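Local coordinates for protein endo-1,3-beta-glucanase, family GH16 (Zobellia galactanivorans, PDB 4CRQ) that probably hydrolyses internal beta-1,3-glucosidic bonds of laminarin-type glucans, and is represented here by the family GH16 catalytic module of a longer modular enzyme, at residues D13-G16 with P17-F21; T106-S109 with W110-G114; M119-N123 with N124-T128. The protein carries 1 engineered substitution. One frame throughout, in Å; residues are numbered along the deposited sequence.

Contact 1: residues D13-G16 with P17-F21; sequences DGIG and PDWVF
Ile15 meets two aromatic side chains of the segment that follows it, using a different methyl for each closest touch. Its CG2 sits 3.7 Å from CD1 of Trp19, with the two side chains crossing at about a right angle. Its CG1 arm is stretched out (chi2 179°), which carries CD1 away from the backbone to the edge of the Phe21 ring, close to the ring plane and 3.7 Å from CZ. Gly16 works through its backbone instead: it opens a type I turn that ends at Trp19, and its O lies in the plane of the indole, 3.7 Å from CD1. Pro17 occupies the second position of that turn. A water donates to Gly16 O (2.8 Å) and also to Trp19 O, tying the two ends of the turn together where no clear direct hydrogen bond joins them. Asp9 OD2 accepts from both Gly16 N and Trp19 NE1, which fixes the turn and the indole on one carboxylate. Ile15, Trp19 and Phe21 all touch Met69 of strand 62-70; Ile15 also reaches Val45 of strand 43-46, while Trp19 packs against Ile198 and Leu200 of strand 196-204.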
loop_
_atom_site.group_PDB
_atom_site.type_symbol
_atom_site.label_atom_id
_atom_site.label_comp_id
_atom_site.label_asym_id
_atom_site.label_seq_id
_atom_site.Cartn_x
_atom_site.Cartn_y
_atom_site.Cartn_z
ATOM N N ASP A 13 9.157 13.990 -13.538
ATOM C CA ASP A 13 8.968 15.436 -13.271
ATOM C C ASP A 13 7.628 15.778 -12.645
ATOM O O ASP A 13 7.459 16.882 -12.083
ATOM C CB ASP A 13 9.160 16.226 -14.574
ATOM C CG ASP A 13 10.608 16.220 -15.072
ATOM O OD1 ASP A 13 11.497 16.761 -14.368
ATOM O OD2 ASP A 13 10.856 15.680 -16.180
ATOM N N GLY A 14 6.688 14.839 -12.755
ATOM C CA GLY A 14 5.381 14.972 -12.149
ATOM C C GLY A 14 4.741 13.627 -11.915
ATOM O O GLY A 14 5.326 12.559 -12.219
ATOM N N ILE A 15 3.536 13.681 -11.358
ATOM C CA ILE A 15 2.760 12.482 -11.051
ATOM C C ILE A 15 2.073 12.100 -12.355
ATOM O O ILE A 15 1.519 12.990 -13.056
ATOM C CB ILE A 15 1.798 12.703 -9.852
ATOM C CG1 ILE A 15 2.645 13.020 -8.592
ATOM C CG2 ILE A 15 0.884 11.489 -9.652
ATOM C CD1 ILE A 15 1.920 13.297 -7.282
ATOM N N GLY A 16 2.107 10.813 -12.698
ATOM C CA GLY A 16 1.519 10.349 -13.969
ATOM C C GLY A 16 -0.003 10.425 -14.017
ATOM O O GLY A 16 -0.635 10.709 -12.999
ATOM N N PRO A 17 -0.594 10.140 -15.198
ATOM C CA PRO A 17 -2.041 10.339 -15.443
ATOM C C PRO A 17 -2.978 9.293 -14.794
ATOM O O PRO A 17 -4.225 9.479 -14.870
ATOM C CB PRO A 17 -2.138 10.293 -16.981
ATOM C CG PRO A 17 -1.018 9.405 -17.383
ATOM C CD PRO A 17 0.105 9.631 -16.398
ATOM N N ASP A 18 -2.409 8.240 -14.185
ATOM C CA ASP A 18 -3.249 7.115 -13.695
ATOM C C ASP A 18 -3.580 7.131 -12.209
ATOM O O ASP A 18 -4.129 6.174 -11.691
ATOM C CB ASP A 18 -2.637 5.775 -14.151
ATOM C CG ASP A 18 -2.571 5.681 -15.647
ATOM O OD1 ASP A 18 -3.623 5.902 -16.284
ATOM O OD2 ASP A 18 -1.482 5.411 -16.195
ATOM N N TRP A 19 -3.265 8.239 -11.549
ATOM C CA TRP A 19 -3.542 8.371 -10.123
ATOM C C TRP A 19 -4.664 9.310 -9.776
ATOM O O TRP A 19 -4.782 10.398 -10.347
ATOM C CB TRP A 19 -2.286 8.846 -9.409
ATOM C CG TRP A 19 -1.109 7.916 -9.558
ATOM C CD1 TRP A 19 -0.059 8.016 -10.467
ATOM C CD2 TRP A 19 -0.815 6.704 -8.761
ATOM N NE1 TRP A 19 0.838 6.985 -10.294
ATOM C CE2 TRP A 19 0.445 6.162 -9.294
ATOM C CE3 TRP A 19 -1.449 6.035 -7.693
ATOM C CZ2 TRP A 19 1.036 5.002 -8.769
ATOM C CZ3 TRP A 19 -0.847 4.869 -7.179
ATOM C CH2 TRP A 19 0.372 4.367 -7.707
ATOM N N VAL A 20 -5.478 8.871 -8.819
ATOM C CA VAL A 20 -6.583 9.617 -8.208
ATOM C C VAL A 20 -6.176 9.849 -6.765
ATOM O O VAL A 20 -5.668 8.921 -6.093
ATOM C CB VAL A 20 -7.903 8.800 -8.284
ATOM C CG1 VAL A 20 -9.043 9.426 -7.481
ATOM C CG2 VAL A 20 -8.304 8.608 -9.742
ATOM N N PHE A 21 -6.405 11.057 -6.265
ATOM C CA PHE A 21 -6.040 11.422 -4.887
ATOM C C PHE A 21 -7.265 11.375 -4.012
ATOM O O PHE A 21 -8.319 11.876 -4.391
ATOM C CB PHE A 21 -5.400 12.809 -4.881
ATOM C CG PHE A 21 -4.130 12.846 -5.672
ATOM C CD1 PHE A 21 -4.165 13.072 -7.065
ATOM C CD2 PHE A 21 -2.890 12.629 -5.048
ATOM C CE1 PHE A 21 -2.991 13.088 -7.822
ATOM C CE2 PHE A 21 -1.707 12.649 -5.809
ATOM C CZ PHE A 21 -1.759 12.875 -7.192
HETATM O O HOH W 1 -3.039 11.754 -12.060
#

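Contact 2: residues T106-S109 with W110-G114; sequences TSVS and WPACG
Ser109, with a positive phi of 67°, turns the chain out of helix 105-108, and its carbonyl is met by the backbone N of Cys113, which donates to Ser109 O over 3.0 Å and so closes a tight loop. The bond is somewhat bent at the hydrogen (143°), although the N lies nearly straight out from the carbonyl. Cys113 also brings its side chain to that oxygen: with chi1 at 60°, SG is held between the backbone N and the carbonyl carbon, 3.4 Å from Ser109 O. Val108 comes in beside this bond. Its CG2 branch rests 3.5 Å from Cys113 N, and the same methyl touches the CB of Ala112 at 3.9 Å, so one branch spans two residues of the loop. The Ala112 methyl also lies near the Val108 carbonyl. That oxygen takes a hydrogen from a water, 2.8 Å from Val108 O, and the water in turn accepts from Ala112 N, bridging the helix end to the far limb of the loop. Around the bend, the peptide before Pro111 is cis, and Pro111 CB lies over the centre of one face of the Trp110 indole, 3.5 Å above its plane. The indole NE1 is directed to Glu115 OE1, its hydrogen-bond partner just beyond the loop. Pro111 to Gly114 then form a type I turn, closed by Gly114 N donating to Pro111 O. Proline CB against the preceding aromatic ring is an arrangement well known for aromatic-cis-proline pairs. Here it shapes the connection into strand 115-117, where the Glu-Ile-Asp that opens the characteristic GH16 motif begins, in a module consistent with the concanavalin-like beta-sandwich fold.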
loop_
_atom_site.group_PDB
_atom_site.type_symbol
_atom_site.label_atom_id
_atom_site.label_comp_id
_atom_site.label_asym_id
_atom_site.label_seq_id
_atom_site.Cartn_x
_atom_site.Cartn_y
_atom_site.Cartn_z
ATOM N N THR A 106 -16.444 -1.557 -5.372
ATOM C CA THR A 106 -17.639 -0.725 -5.602
ATOM C C THR A 106 -18.956 -1.522 -5.563
ATOM O O THR A 106 -20.021 -0.931 -5.326
ATOM C CB THR A 106 -17.528 0.070 -6.917
ATOM O OG1 THR A 106 -17.213 -0.833 -7.988
ATOM C CG2 THR A 106 -16.435 1.150 -6.810
ATOM N N SER A 107 -18.896 -2.837 -5.780
ATOM C CA SER A 107 -20.119 -3.646 -5.708
ATOM C C SER A 107 -20.160 -4.652 -4.558
ATOM O O SER A 107 -21.193 -4.852 -4.020
ATOM C CB SER A 107 -20.450 -4.316 -7.051
ATOM O OG SER A 107 -19.390 -5.122 -7.501
ATOM N N VAL A 108 -19.014 -5.253 -4.205
ATOM C CA VAL A 108 -18.987 -6.301 -3.137
ATOM C C VAL A 108 -18.427 -5.814 -1.789
ATOM O O VAL A 108 -18.477 -6.549 -0.788
ATOM C CB VAL A 108 -18.249 -7.606 -3.584
ATOM C CG1 VAL A 108 -18.870 -8.173 -4.863
ATOM C CG2 VAL A 108 -16.745 -7.375 -3.747
ATOM N N SER A 109 -17.900 -4.585 -1.781
ATOM C CA SER A 109 -17.325 -3.928 -0.590
ATOM C C SER A 109 -16.028 -4.631 -0.102
ATOM O O SER A 109 -15.502 -5.530 -0.785
ATOM C CB SER A 109 -18.409 -3.770 0.510
ATOM O OG SER A 109 -18.008 -2.861 1.511
ATOM N N TRP A 110 -15.516 -4.217 1.057
ATOM C CA TRP A 110 -14.313 -4.791 1.659
ATOM C C TRP A 110 -14.736 -5.628 2.844
ATOM O O TRP A 110 -15.665 -5.230 3.552
ATOM C CB TRP A 110 -13.324 -3.683 2.044
ATOM C CG TRP A 110 -12.018 -4.189 2.626
ATOM C CD1 TRP A 110 -10.798 -4.383 1.963
ATOM C CD2 TRP A 110 -11.765 -4.600 4.022
ATOM N NE1 TRP A 110 -9.844 -4.867 2.828
ATOM C CE2 TRP A 110 -10.351 -5.021 4.075
ATOM C CE3 TRP A 110 -12.544 -4.665 5.207
ATOM C CZ2 TRP A 110 -9.756 -5.474 5.254
ATOM C CZ3 TRP A 110 -11.929 -5.127 6.389
ATOM C CH2 TRP A 110 -10.570 -5.522 6.410
ATOM N N PRO A 111 -14.072 -6.787 3.100
ATOM C CA PRO A 111 -12.913 -7.367 2.400
ATOM C C PRO A 111 -13.216 -8.328 1.245
ATOM O O PRO A 111 -12.272 -8.909 0.694
ATOM C CB PRO A 111 -12.182 -8.089 3.541
ATOM C CG PRO A 111 -13.296 -8.601 4.421
ATOM C CD PRO A 111 -14.442 -7.620 4.269
ATOM N N ALA A 112 -14.498 -8.489 0.881
ATOM C CA ALA A 112 -14.881 -9.406 -0.210
ATOM C C ALA A 112 -14.149 -9.086 -1.507
ATOM O O ALA A 112 -13.866 -9.998 -2.257
ATOM C CB ALA A 112 -16.380 -9.427 -0.451
ATOM N N CYS A 113 -13.848 -7.800 -1.760
ATOM C CA CYS A 113 -13.116 -7.385 -2.963
ATOM C C CYS A 113 -11.689 -7.941 -3.030
ATOM O O CYS A 113 -11.119 -8.048 -4.113
ATOM C CB CYS A 113 -13.046 -5.867 -3.046
ATOM S SG CYS A 113 -12.218 -5.097 -1.634
ATOM N N GLY A 114 -11.130 -8.270 -1.860
ATOM C CA GLY A 114 -9.753 -8.750 -1.723
ATOM C C GLY A 114 -8.799 -7.571 -1.611
ATOM O O GLY A 114 -9.029 -6.483 -2.166
HETATM O O HOH W 2 -17.066 -7.103 1.621
#

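Contact 3: residues M119-N123 with N124-T128; sequences MSRIN and NALQT. Engineered in segment 119-123: Ser120 (natural residue Glu).
Asn124 and Asn123 form the middle of a type II' turn running from Ile122 to Ala125, with Arg121 NH2 reaching to 3.4 Å from the Asn124 carbonyl carbon. Ala125 closes the turn, its N donating to Ile122 O at 3.1 Å, and its own carbonyl is gripped side-on by Arg121: NE (2.8 Å) and NH2 (2.9 Å) both donate to Ala125 O. The oxygen lies in the guanidinium plane, but only NE approaches in the carbonyl plane; NH2 comes from above it. The arginine can reach this far because its chain is extended from CG to NE. Asn123 O lies over one guanidinium face. A leucine in place of Arg121 would probably leave the Ala125 carbonyl without these two donors and Ser90 OG without the NH1 it binds. Leu126 centres an inverse gamma turn. Gln127 O receives a hydrogen from a water that accepts from Ile122 N. Thr128 sets CG2 against Arg121 CB, and its CA lies 3.5 Å from O of Ser120, an engineered residue replacing glutamate. Backbone hydrogen bonds join Met119 to Phe98 and Asn123 to Leu94 of strand 94-102, and, on the second limb, Thr128 to Val148 of strand 141-149 and Leu126 to Val150 just past its end.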
loop_
_atom_site.group_PDB
_atom_site.type_symbol
_atom_site.label_atom_id
_atom_site.label_comp_id
_atom_site.label_asym_id
_atom_site.label_seq_id
_atom_site.Cartn_x
_atom_site.Cartn_y
_atom_site.Cartn_z
ATOM N N MET A 119 3.635 -4.003 0.703
ATOM C CA MET A 119 4.506 -3.565 1.775
ATOM C C MET A 119 3.675 -2.740 2.750
ATOM O O MET A 119 2.922 -1.865 2.313
ATOM C CB MET A 119 5.669 -2.711 1.216
ATOM C CG MET A 119 6.648 -2.151 2.278
ATOM S SD MET A 119 6.047 -0.764 3.286
ATOM C CE MET A 119 5.797 0.528 2.053
ATOM N N SER A 120 3.803 -3.026 4.053
ATOM C CA SER A 120 3.335 -2.070 5.075
ATOM C C SER A 120 4.378 -2.090 6.204
ATOM O O SER A 120 5.100 -3.075 6.397
ATOM C CB SER A 120 1.914 -2.351 5.560
ATOM O OG SER A 120 1.851 -3.601 6.193
ATOM N N ARG A 121 4.475 -0.973 6.922
ATOM C CA ARG A 121 5.390 -0.865 8.051
ATOM C C ARG A 121 4.752 0.027 9.091
ATOM O O ARG A 121 3.986 0.916 8.734
ATOM C CB ARG A 121 6.740 -0.273 7.598
ATOM C CG ARG A 121 7.789 -0.195 8.713
ATOM C CD ARG A 121 8.933 0.682 8.299
ATOM N NE ARG A 121 9.958 0.753 9.336
ATOM C CZ ARG A 121 10.735 1.803 9.553
ATOM N NH1 ARG A 121 10.603 2.911 8.809
ATOM N NH2 ARG A 121 11.646 1.741 10.525
ATOM N N ILE A 122 5.072 -0.216 10.363
ATOM C CA ILE A 122 4.625 0.702 11.419
ATOM C C ILE A 122 5.783 1.223 12.259
ATOM O O ILE A 122 6.788 0.503 12.490
ATOM C CB ILE A 122 3.545 0.068 12.356
ATOM C CG1 ILE A 122 4.058 -1.255 12.972
ATOM C CG2 ILE A 122 2.217 -0.094 11.606
ATOM C CD1 ILE A 122 3.277 -1.722 14.182
ATOM N N ASN A 123 5.622 2.469 12.706
ATOM C CA ASN A 123 6.484 3.054 13.757
ATOM C C ASN A 123 7.959 2.997 13.354
ATOM O O ASN A 123 8.276 3.421 12.253
ATOM C CB ASN A 123 6.184 2.388 15.124
ATOM C CG ASN A 123 4.716 2.483 15.503
ATOM O OD1 ASN A 123 4.054 3.480 15.194
ATOM N ND2 ASN A 123 4.199 1.457 16.172
ATOM N N ASN A 124 8.848 2.496 14.217
ATOM C CA ASN A 124 10.278 2.376 13.889
ATOM C C ASN A 124 10.710 0.931 13.649
ATOM O O ASN A 124 11.914 0.623 13.744
ATOM C CB ASN A 124 11.135 2.984 15.031
ATOM C CG ASN A 124 10.961 4.481 15.175
ATOM O OD1 ASN A 124 11.278 5.233 14.263
ATOM N ND2 ASN A 124 10.457 4.921 16.327
ATOM N N ALA A 125 9.745 0.050 13.337
ATOM C CA ALA A 125 10.015 -1.402 13.213
ATOM C C ALA A 125 11.104 -1.692 12.169
ATOM O O ALA A 125 11.129 -1.073 11.098
ATOM C CB ALA A 125 8.740 -2.184 12.888
ATOM N N LEU A 126 12.013 -2.610 12.476
ATOM C CA LEU A 126 13.056 -2.935 11.484
ATOM C C LEU A 126 12.634 -4.160 10.645
ATOM O O LEU A 126 13.392 -5.090 10.392
ATOM C CB LEU A 126 14.462 -3.022 12.128
ATOM C CG LEU A 126 15.044 -1.705 12.708
ATOM C CD1 LEU A 126 16.420 -1.982 13.279
ATOM C CD2 LEU A 126 15.094 -0.537 11.699
ATOM N N GLN A 127 11.387 -4.109 10.214
ATOM C CA GLN A 127 10.772 -5.135 9.402
ATOM C C GLN A 127 9.588 -4.555 8.668
ATOM O O GLN A 127 9.016 -3.527 9.074
ATOM C CB GLN A 127 10.299 -6.295 10.263
ATOM C CG GLN A 127 9.393 -5.871 11.399
ATOM C CD GLN A 127 9.145 -6.959 12.402
ATOM O OE1 GLN A 127 9.766 -8.027 12.382
ATOM N NE2 GLN A 127 8.222 -6.690 13.304
ATOM N N THR A 128 9.219 -5.222 7.586
ATOM C CA THR A 128 8.058 -4.805 6.808
ATOM C C THR A 128 7.182 -6.035 6.638
ATOM O O THR A 128 7.654 -7.167 6.832
ATOM C CB THR A 128 8.440 -4.213 5.435
ATOM O OG1 THR A 128 9.155 -5.198 4.664
ATOM C CG2 THR A 128 9.297 -2.912 5.580
HETATM O O HOH W 3 6.431 -2.972 10.438
#

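Contact 1 is a surface contact, while contacts 2 and 3 are partly buried; none of the three touches another, and contact 3 lies across the centre of the chain from both of the others. Contacts 2 and 3 share a neighbour, strand 94-102, to which Gly114 and Met119 are hydrogen-bonded, and strand 115-117, which follows contact 2, pairs with the strand beginning in contact 3. Contact 1 leans instead on strands 62-70 and 43-46. Their chemistry differs accordingly: aliphatic-aromatic packing in 13-21, a backbone bond with small side chains in 106-114, and a charged guanidinium on a carbonyl in 119-128. A bridging water recurs in each.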